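Local coordinates for major royal jelly protein 1 (PDB 5YYL), which is the most abundant protein of royal jelly, binds the sterol 24-methylenecholesterol and probably has a nutritional role in larval food, at residues N64-I69 with L379-K384; H35-F40 with I76-L81; G320-S325 with L351-S356. One frame throughout, in Å; residues are numbered along the deposited sequence.

Interaction 1 (N64-I69 with L379-K384); sequences NYPSDI and LVLSNK
Pro66 and Ile69 meet Leu381 and Asn383 where strands 65-69 and 379-383 run almost exactly antiparallel (176°), their axes 7.4 Å apart at the closest approach. The strands belong to different blades of the six-bladed beta-propeller. Strand 65-72 is an edge strand of the first blade, and strand 373-383 lies inside the sheet of the last blade. The two are joined through side chains, with no backbone-to-backbone bond between the two segments.

Pro66 and Ile69 both point at the other strand. Ser67 and Asp68 between them point away from it. Ser67 OG bonds to Ser125 O and Asp68 OD2 to Leu127 N, both in strand 124-129 of the second blade.

Leu381 packs against both Pro66 and Ile69. Its CG lies anti to the backbone N (chi1 175°), and CD2 ends 3.8 Å from Pro66 CB while also touching Ile69 CG2. Leu381 CB rests against two branches of Ile69, CD1 and CG2, each 3.9 Å away. The CG1 branch of Ile69 is extended, and its tip lies over the backbone of 380-381. Ile69 CD1 is 3.6 Å from Leu381 N there, and 4.1 Å from Leu379 CB. All these residues are buried. Phe400 and Ile402 of strand 400-406 add to the apolar cluster beside Pro66 and Ile69.

Asn383 lies at the other end of the contact. Its CB packs 3.9 Å from Pro66 CG. Its amide has two weak bonds: OD1 accepts from Met385 N, while Asn383 ND2 donates to Pro66 O over 3.0 Å, with a bent N-H...O angle of 125°.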
loop_
_atom_site.group_PDB
_atom_site.type_symbol
_atom_site.label_atom_id
_atom_site.label_comp_id
_atom_site.label_asym_id
_atom_site.label_seq_id
_atom_site.Cartn_x
_atom_site.Cartn_y
_atom_site.Cartn_z
ATOM N N ASN A 64 20.769 9.293 42.058
ATOM C CA ASN A 64 19.656 9.501 41.132
ATOM C C ASN A 64 18.629 8.399 41.306
ATOM O O ASN A 64 18.907 7.231 41.036
ATOM C CB ASN A 64 20.150 9.600 39.697
ATOM C CG ASN A 64 20.782 10.949 39.406
ATOM O OD1 ASN A 64 20.203 11.794 38.726
ATOM N ND2 ASN A 64 21.965 11.168 39.964
ATOM N N TYR A 65 17.460 8.788 41.806
ATOM C CA TYR A 65 16.390 7.863 42.155
ATOM C C TYR A 65 15.109 8.338 41.479
ATOM O O TYR A 65 14.737 9.525 41.599
ATOM C CB TYR A 65 16.174 7.804 43.665
ATOM C CG TYR A 65 17.442 7.627 44.475
ATOM C CD1 TYR A 65 18.151 6.420 44.452
ATOM C CD2 TYR A 65 17.943 8.676 45.268
ATOM C CE1 TYR A 65 19.312 6.258 45.194
ATOM C CE2 TYR A 65 19.103 8.521 46.014
ATOM C CZ TYR A 65 19.786 7.317 45.970
ATOM O OH TYR A 65 20.944 7.169 46.709
ATOM N N PRO A 66 14.433 7.430 40.755
ATOM C CA PRO A 66 13.259 7.861 40.007
ATOM C C PRO A 66 12.013 7.887 40.878
ATOM O O PRO A 66 11.810 7.003 41.693
ATOM C CB PRO A 66 13.151 6.809 38.900
ATOM C CG PRO A 66 13.736 5.571 39.506
ATOM C CD PRO A 66 14.709 5.990 40.580
ATOM N N SER A 67 11.202 8.909 40.701
ATOM C CA SER A 67 9.982 9.095 41.463
ATOM C C SER A 67 8.751 8.670 40.652
ATOM O O SER A 67 7.913 7.930 41.155
ATOM C CB SER A 67 9.864 10.560 41.884
ATOM O OG SER A 67 8.686 10.776 42.633
ATOM N N ASP A 68 8.641 9.153 39.416
ATOM C CA ASP A 68 7.470 8.900 38.579
ATOM C C ASP A 68 7.858 8.693 37.114
ATOM O O ASP A 68 8.934 9.088 36.689
ATOM C CB ASP A 68 6.482 10.080 38.708
ATOM C CG ASP A 68 5.022 9.716 38.338
ATOM O OD1 ASP A 68 4.719 8.544 38.075
ATOM O OD2 ASP A 68 4.151 10.610 38.322
ATOM N N ILE A 69 6.978 8.030 36.367
ATOM C CA ILE A 69 7.084 7.905 34.914
ATOM C C ILE A 69 5.766 8.318 34.315
ATOM O O ILE A 69 4.736 8.311 34.994
ATOM C CB ILE A 69 7.416 6.466 34.449
ATOM C CG1 ILE A 69 6.361 5.450 34.910
ATOM C CG2 ILE A 69 8.782 6.054 34.978
ATOM C CD1 ILE A 69 6.555 4.043 34.378
ATOM N N LEU A 379 1.951 0.748 32.394
ATOM C CA LEU A 379 3.380 1.023 32.549
ATOM C C LEU A 379 3.713 1.010 34.036
ATOM O O LEU A 379 3.047 1.663 34.824
ATOM C CB LEU A 379 3.702 2.414 31.992
ATOM C CG LEU A 379 3.397 2.693 30.517
ATOM C CD1 LEU A 379 3.440 4.179 30.223
ATOM C CD2 LEU A 379 4.353 1.913 29.636
ATOM N N VAL A 380 4.763 0.304 34.419
ATOM C CA VAL A 380 5.123 0.134 35.829
ATOM C C VAL A 380 6.581 0.541 36.069
ATOM O O VAL A 380 7.481 -0.038 35.475
ATOM C CB VAL A 380 4.944 -1.333 36.253
ATOM C CG1 VAL A 380 5.252 -1.504 37.729
ATOM C CG2 VAL A 380 3.536 -1.802 35.932
ATOM N N LEU A 381 6.805 1.545 36.921
ATOM C CA LEU A 381 8.149 1.883 37.405
ATOM C C LEU A 381 8.381 1.094 38.656
ATOM O O LEU A 381 7.623 1.201 39.617
ATOM C CB LEU A 381 8.319 3.371 37.743
ATOM C CG LEU A 381 9.673 3.742 38.374
ATOM C CD1 LEU A 381 10.818 3.459 37.417
ATOM C CD2 LEU A 381 9.701 5.200 38.787
ATOM N N SER A 382 9.442 0.307 38.638
ATOM C CA SER A 382 9.813 -0.511 39.746
ATOM C C SER A 382 11.288 -0.262 40.009
ATOM O O SER A 382 12.174 -0.957 39.495
ATOM C CB SER A 382 9.537 -1.941 39.371
ATOM O OG SER A 382 10.272 -2.807 40.170
ATOM N N ASN A 383 11.546 0.803 40.768
ATOM C CA ASN A 383 12.831 1.018 41.419
ATOM C C ASN A 383 13.006 0.028 42.575
ATOM O O ASN A 383 12.224 -0.927 42.711
ATOM C CB ASN A 383 13.005 2.485 41.852
ATOM C CG ASN A 383 11.955 2.973 42.844
ATOM O OD1 ASN A 383 11.551 2.272 43.788
ATOM N ND2 ASN A 383 11.526 4.221 42.645
ATOM N N LYS A 384 14.055 0.216 43.373
ATOM C CA LYS A 384 14.277 -0.584 44.567
ATOM C C LYS A 384 14.453 0.352 45.763
ATOM O O LYS A 384 15.566 0.514 46.286
ATOM C CB LYS A 384 15.494 -1.480 44.353
ATOM C CG LYS A 384 15.259 -2.534 43.281
ATOM C CD LYS A 384 16.060 -3.820 43.487
ATOM C CE LYS A 384 17.434 -3.771 42.857
ATOM N NZ LYS A 384 17.966 -5.151 42.716
#

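Interaction 2 (H35-F40 with I76-L81)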
loop_
_atom_site.group_PDB
_atom_site.type_symbol
_atom_site.label_atom_id
_atom_site.label_comp_id
_atom_site.label_asym_id
_atom_site.label_seq_id
_atom_site.Cartn_x
_atom_site.Cartn_y
_atom_site.Cartn_z
ATOM N N HIS A 35 12.297 -0.477 29.466
ATOM C CA HIS A 35 13.596 0.174 29.697
ATOM C C HIS A 35 14.160 -0.270 31.026
ATOM O O HIS A 35 13.427 -0.429 32.000
ATOM C CB HIS A 35 13.472 1.695 29.713
ATOM C CG HIS A 35 13.005 2.274 28.418
ATOM N ND1 HIS A 35 13.763 2.242 27.270
ATOM C CD2 HIS A 35 11.841 2.879 28.083
ATOM C CE1 HIS A 35 13.091 2.815 26.286
ATOM N NE2 HIS A 35 11.921 3.211 26.754
ATOM N N GLU A 36 15.476 -0.463 31.051
ATOM C CA GLU A 36 16.199 -0.861 32.245
ATOM C C GLU A 36 17.318 0.115 32.492
ATOM O O GLU A 36 17.811 0.758 31.567
ATOM C CB GLU A 36 16.811 -2.234 32.050
ATOM C CG GLU A 36 16.002 -3.357 32.646
ATOM C CD GLU A 36 16.576 -4.731 32.323
ATOM O OE1 GLU A 36 17.469 -4.835 31.455
ATOM O OE2 GLU A 36 16.103 -5.723 32.924
ATOM N N TRP A 37 17.715 0.212 33.754
ATOM C CA TRP A 37 18.877 0.980 34.130
ATOM C C TRP A 37 19.627 0.291 35.244
ATOM O O TRP A 37 19.029 -0.305 36.145
ATOM C CB TRP A 37 18.480 2.343 34.621
ATOM C CG TRP A 37 18.011 3.290 33.602
ATOM C CD1 TRP A 37 18.759 4.195 32.914
ATOM C CD2 TRP A 37 16.658 3.508 33.210
ATOM N NE1 TRP A 37 17.958 4.955 32.096
ATOM C CE2 TRP A 37 16.660 4.555 32.259
ATOM C CE3 TRP A 37 15.438 2.920 33.567
ATOM C CZ2 TRP A 37 15.490 5.025 31.661
ATOM C CZ3 TRP A 37 14.277 3.392 32.974
ATOM C CH2 TRP A 37 14.312 4.434 32.032
ATOM N N LYS A 38 20.952 0.367 35.148
ATOM C CA LYS A 38 21.834 0.100 36.275
ATOM C C LYS A 38 21.928 1.386 37.086
ATOM O O LYS A 38 21.932 1.345 38.309
ATOM C CB LYS A 38 23.208 -0.352 35.794
ATOM C CG LYS A 38 23.154 -1.625 34.970
ATOM C CD LYS A 38 24.539 -2.188 34.675
ATOM C CE LYS A 38 24.487 -3.668 34.315
ATOM N NZ LYS A 38 25.758 -4.401 34.606
ATOM N N PHE A 39 21.991 2.513 36.389
ATOM C CA PHE A 39 21.962 3.819 37.016
ATOM C C PHE A 39 21.623 4.859 35.965
ATOM O O PHE A 39 21.833 4.643 34.774
ATOM C CB PHE A 39 23.316 4.164 37.646
ATOM C CG PHE A 39 24.475 4.053 36.690
ATOM C CD1 PHE A 39 24.787 5.101 35.821
ATOM C CD2 PHE A 39 25.244 2.890 36.647
ATOM C CE1 PHE A 39 25.832 4.989 34.923
ATOM C CE2 PHE A 39 26.297 2.777 35.756
ATOM C CZ PHE A 39 26.596 3.831 34.895
ATOM N N PHE A 40 21.128 5.998 36.418
ATOM C CA PHE A 40 20.718 7.033 35.502
ATOM C C PHE A 40 21.895 7.897 35.119
ATOM O O PHE A 40 22.835 8.062 35.890
ATOM C CB PHE A 40 19.578 7.867 36.087
ATOM C CG PHE A 40 18.275 7.141 36.090
ATOM C CD1 PHE A 40 17.423 7.228 34.993
ATOM C CD2 PHE A 40 17.922 6.315 37.162
ATOM C CE1 PHE A 40 16.227 6.544 34.981
ATOM C CE2 PHE A 40 16.730 5.625 37.149
ATOM C CZ PHE A 40 15.882 5.739 36.059
ATOM N N ILE A 76 8.774 9.277 26.848
ATOM C CA ILE A 76 8.598 8.581 28.113
ATOM C C ILE A 76 9.204 9.505 29.161
ATOM O O ILE A 76 10.409 9.721 29.148
ATOM C CB ILE A 76 9.372 7.235 28.144
ATOM C CG1 ILE A 76 8.832 6.233 27.118
ATOM C CG2 ILE A 76 9.357 6.622 29.540
ATOM C CD1 ILE A 76 7.472 5.648 27.430
ATOM N N PHE A 77 8.386 10.048 30.063
ATOM C CA PHE A 77 8.883 10.930 31.129
ATOM C C PHE A 77 9.455 10.117 32.274
ATOM O O PHE A 77 8.979 9.037 32.555
ATOM C CB PHE A 77 7.800 11.889 31.601
ATOM C CG PHE A 77 7.384 12.861 30.539
ATOM C CD1 PHE A 77 8.136 14.019 30.288
ATOM C CD2 PHE A 77 6.275 12.611 29.743
ATOM C CE1 PHE A 77 7.768 14.906 29.286
ATOM C CE2 PHE A 77 5.888 13.511 28.747
ATOM C CZ PHE A 77 6.637 14.662 28.524
ATOM N N VAL A 78 10.518 10.611 32.889
ATOM C CA VAL A 78 11.110 9.987 34.072
ATOM C C VAL A 78 11.489 11.110 35.013
ATOM O O VAL A 78 12.274 11.970 34.631
ATOM C CB VAL A 78 12.369 9.173 33.727
ATOM C CG1 VAL A 78 12.986 8.582 34.989
ATOM C CG2 VAL A 78 12.034 8.066 32.725
ATOM N N THR A 79 10.913 11.131 36.217
ATOM C CA THR A 79 11.197 12.197 37.181
ATOM C C THR A 79 12.152 11.698 38.237
ATOM O O THR A 79 12.050 10.561 38.682
ATOM C CB THR A 79 9.960 12.780 37.873
ATOM O OG1 THR A 79 9.463 11.859 38.849
ATOM C CG2 THR A 79 8.901 13.132 36.886
ATOM N N MET A 80 13.080 12.564 38.627
ATOM C CA MET A 80 14.110 12.193 39.578
ATOM C C MET A 80 13.960 13.004 40.872
ATOM O O MET A 80 13.736 14.241 40.842
ATOM C CB MET A 80 15.491 12.394 38.965
ATOM C CG MET A 80 16.503 11.346 39.406
ATOM S SD MET A 80 16.345 9.693 38.687
ATOM C CE MET A 80 15.787 10.076 37.025
ATOM N N LEU A 81 14.052 12.283 41.996
ATOM C CA LEU A 81 14.084 12.906 43.319
ATOM C C LEU A 81 15.343 13.747 43.393
ATOM O O LEU A 81 16.447 13.232 43.167
ATOM C CB LEU A 81 14.128 11.861 44.440
ATOM C CG LEU A 81 12.877 11.022 44.694
ATOM C CD1 LEU A 81 13.140 9.994 45.774
ATOM C CD2 LEU A 81 11.709 11.920 45.038
#
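Phe40 lies with one ring face under the end of the Met80 side chain. Met80 CE is 4.0 Å from the centroid of the Phe40 ring and 16° off its normal, a CH-pi contact. Met80 SD is also over that face, 4.2 Å from the same centroid, so this is a Met-aromatic contact too. The sulfur lies nearest CD2 and the methyl nearest CD1, so the C-S bond runs across the CG end of the ring. Bends at chi2 (74°) and chi3 (35°) fold the methionine chain into this position.

The opposite face of Phe40 is taken by Trp37 of its own segment. The two aromatic rings are not stacked flat: Phe40 CE1 dips towards the middle of one indole face of Trp37, 3.4 Å above its plane. Phe40 is therefore held between the methionine and the indole.

Strand 33-37 completes the last blade of the beta-propeller by pairing with strand 400-406, and Phe40 lies in the loop just after it. Strand 75-81 is the second strand of the first blade. The contact joins the last blade to the first.

Val78 lies two residues before Met80 in strand 75-81. Its two methyls diverge to different rings: CG1 is 3.8 Å from Phe40 CE1, and CG2 is 4.3 Å from Trp37 CH2. The indole NE1, on the five-membered ring, bonds to Pro102 O. Leu104 of strand 102-106 packs on Trp37, Phe40 and Met80 alike. Near the start of strand 75-81, Ile76 CG1 lies 4.3 Å from His35 NE2, a loose contact beside Ile93.

Interaction 3 (G320-S325 with L351-S356); sequences GLVGDS and LQMIAS
A hairpin turn in the fifth blade of the beta-propeller meets the stretch that leads into the sixth. Strand 316-321 ends at Leu321, and residues 322-325 carry the chain over to strand 326-331. Across from them, 351-352 is loop, and strand 353-361 then begins the next blade.

Gly320 is the first point of contact. It has no side chain, and the end of Ile354 comes in against its backbone, with Ile354 CD1 3.8 Å from Gly320 CA. Ile354 CG1 lies anti to the carbonyl carbon (chi1 -64°), and the chain then runs out extended, which carries CD1 to the glycine.

Ser325 and Leu351 form the other half. Each sets its CB against the carbonyl oxygen of the other: Ser325 CB is 3.4 Å from Leu351 O, and Leu351 CB is 3.6 Å from Ser325 O. The leucine methyl CD1 also approaches Ser325 O. The hydroxyl turns back into its own turn, where Ser325 OG donates to Asp324 O (2.7 Å). It meets that carbonyl well to one side, at a C=O...OG angle of 105°, and is tilted 26° from the carbonyl plane. Ser347 O is a second, weak partner of the hydroxyl, which would have to share its one proton.

Val322 adds a loose apolar touch, its CG2 4.4 Å from Met353 SD. The CB of Gln352 points away from 320-325, and NE2 bonds to Asp348 O.

Further on, Ala355 and Ser356 both face Leu381 in a classic beta bulge, where strand 353-361 pairs with strand 373-383. On the other side of the contact, Gly320 pairs with strand 306-311 of its own blade, and Val322 packs on Met240 and Ile242 of strand 239-242.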
loop_
_atom_site.group_PDB
_atom_site.type_symbol
_atom_site.label_atom_id
_atom_site.label_comp_id
_atom_site.label_asym_id
_atom_site.label_seq_id
_atom_site.Cartn_x
_atom_site.Cartn_y
_atom_site.Cartn_z
ATOM N N GLY A 320 0.481 -2.057 43.905
ATOM C CA GLY A 320 1.667 -2.782 44.276
ATOM C C GLY A 320 1.578 -3.267 45.712
ATOM O O GLY A 320 1.164 -2.530 46.598
ATOM N N LEU A 321 2.005 -4.507 45.929
ATOM C CA LEU A 321 1.977 -5.127 47.228
ATOM C C LEU A 321 3.417 -5.196 47.725
ATOM O O LEU A 321 4.188 -6.017 47.274
ATOM C CB LEU A 321 1.333 -6.504 47.107
ATOM C CG LEU A 321 -0.182 -6.449 46.833
ATOM C CD1 LEU A 321 -0.694 -7.649 46.064
ATOM C CD2 LEU A 321 -0.978 -6.298 48.116
ATOM N N VAL A 322 3.746 -4.332 48.678
ATOM C CA VAL A 322 5.117 -4.081 49.149
ATOM C C VAL A 322 5.840 -5.336 49.654
ATOM O O VAL A 322 6.976 -5.613 49.277
ATOM C CB VAL A 322 5.134 -3.018 50.289
ATOM C CG1 VAL A 322 6.542 -2.845 50.859
ATOM C CG2 VAL A 322 4.632 -1.664 49.802
ATOM N N GLY A 323 5.183 -6.085 50.520
ATOM C CA GLY A 323 5.804 -7.253 51.138
ATOM C C GLY A 323 6.096 -8.346 50.134
ATOM O O GLY A 323 7.237 -8.809 50.026
ATOM N N ASP A 324 5.068 -8.710 49.365
ATOM C CA ASP A 324 5.153 -9.802 48.399
ATOM C C ASP A 324 5.961 -9.436 47.138
ATOM O O ASP A 324 6.367 -10.330 46.391
ATOM C CB ASP A 324 3.739 -10.277 48.004
ATOM C CG ASP A 324 2.825 -10.554 49.235
ATOM O OD1 ASP A 324 3.352 -10.701 50.368
ATOM O OD2 ASP A 324 1.577 -10.599 49.071
ATOM N N SER A 325 6.225 -8.139 46.929
ATOM C CA SER A 325 6.874 -7.624 45.717
ATOM C C SER A 325 6.070 -8.099 44.511
ATOM O O SER A 325 6.550 -8.815 43.635
ATOM C CB SER A 325 8.369 -7.981 45.666
ATOM O OG SER A 325 8.584 -9.281 45.185
ATOM N N LEU A 351 10.174 -6.585 40.788
ATOM C CA LEU A 351 9.042 -5.763 41.309
ATOM C C LEU A 351 9.184 -5.329 42.780
ATOM O O LEU A 351 8.205 -5.339 43.539
ATOM C CB LEU A 351 7.720 -6.521 41.123
ATOM C CG LEU A 351 7.237 -6.735 39.700
ATOM C CD1 LEU A 351 6.177 -7.824 39.692
ATOM C CD2 LEU A 351 6.701 -5.443 39.118
ATOM N N GLN A 352 10.382 -4.908 43.167
ATOM C CA GLN A 352 10.676 -4.720 44.587
ATOM C C GLN A 352 9.963 -3.511 45.242
ATOM O O GLN A 352 9.409 -3.652 46.334
ATOM C CB GLN A 352 12.181 -4.735 44.842
ATOM C CG GLN A 352 12.818 -6.074 44.505
ATOM C CD GLN A 352 14.202 -6.278 45.107
ATOM O OE1 GLN A 352 14.700 -5.437 45.850
ATOM N NE2 GLN A 352 14.815 -7.421 44.812
ATOM N N MET A 353 9.961 -2.341 44.605
ATOM C CA MET A 353 9.060 -1.271 45.013
ATOM C C MET A 353 8.404 -0.622 43.799
ATOM O O MET A 353 9.029 0.144 43.065
ATOM C CB MET A 353 9.780 -0.223 45.857
ATOM C CG MET A 353 8.886 0.969 46.252
ATOM S SD MET A 353 7.497 0.662 47.421
ATOM C CE MET A 353 6.855 2.330 47.601
ATOM N N ILE A 354 7.129 -0.902 43.604
ATOM C CA ILE A 354 6.393 -0.287 42.516
ATOM C C ILE A 354 6.139 1.182 42.891
ATOM O O ILE A 354 5.182 1.508 43.585
ATOM C CB ILE A 354 5.102 -1.066 42.188
ATOM C CG1 ILE A 354 5.472 -2.457 41.687
ATOM C CG2 ILE A 354 4.276 -0.346 41.133
ATOM C CD1 ILE A 354 4.294 -3.403 41.575
ATOM N N ALA A 355 7.037 2.058 42.448
ATOM C CA ALA A 355 6.935 3.476 42.758
ATOM C C ALA A 355 5.937 4.201 41.888
ATOM O O ALA A 355 5.498 5.295 42.246
ATOM C CB ALA A 355 8.291 4.133 42.608
ATOM N N SER A 356 5.608 3.646 40.718
ATOM C CA SER A 356 4.632 4.312 39.861
ATOM C C SER A 356 3.954 3.410 38.874
ATOM O O SER A 356 4.528 2.424 38.461
ATOM C CB SER A 356 5.276 5.469 39.109
ATOM O OG SER A 356 4.286 6.431 38.834
#

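The three contacts follow the beta-propeller from its fifth blade through the sixth to the first. Centres of interactions 1 and 2 are about 7 Å apart, and strands 65-72 and 75-81 are paired neighbours in one sheet. Interaction 3 lies about 11 Å from interaction 1, centre to centre, with strands 353-361 and 373-383 paired between them; it is about 17 Å from interaction 2. Along the chain, interactions 1 and 2 cross, interaction 3 is nested within interaction 1, and interaction 2 closes before interaction 3 opens. Interaction 1 joins an early strand to a late one. With interaction 2, it lies at the seam where the ring closes; interaction 3 joins consecutive blades.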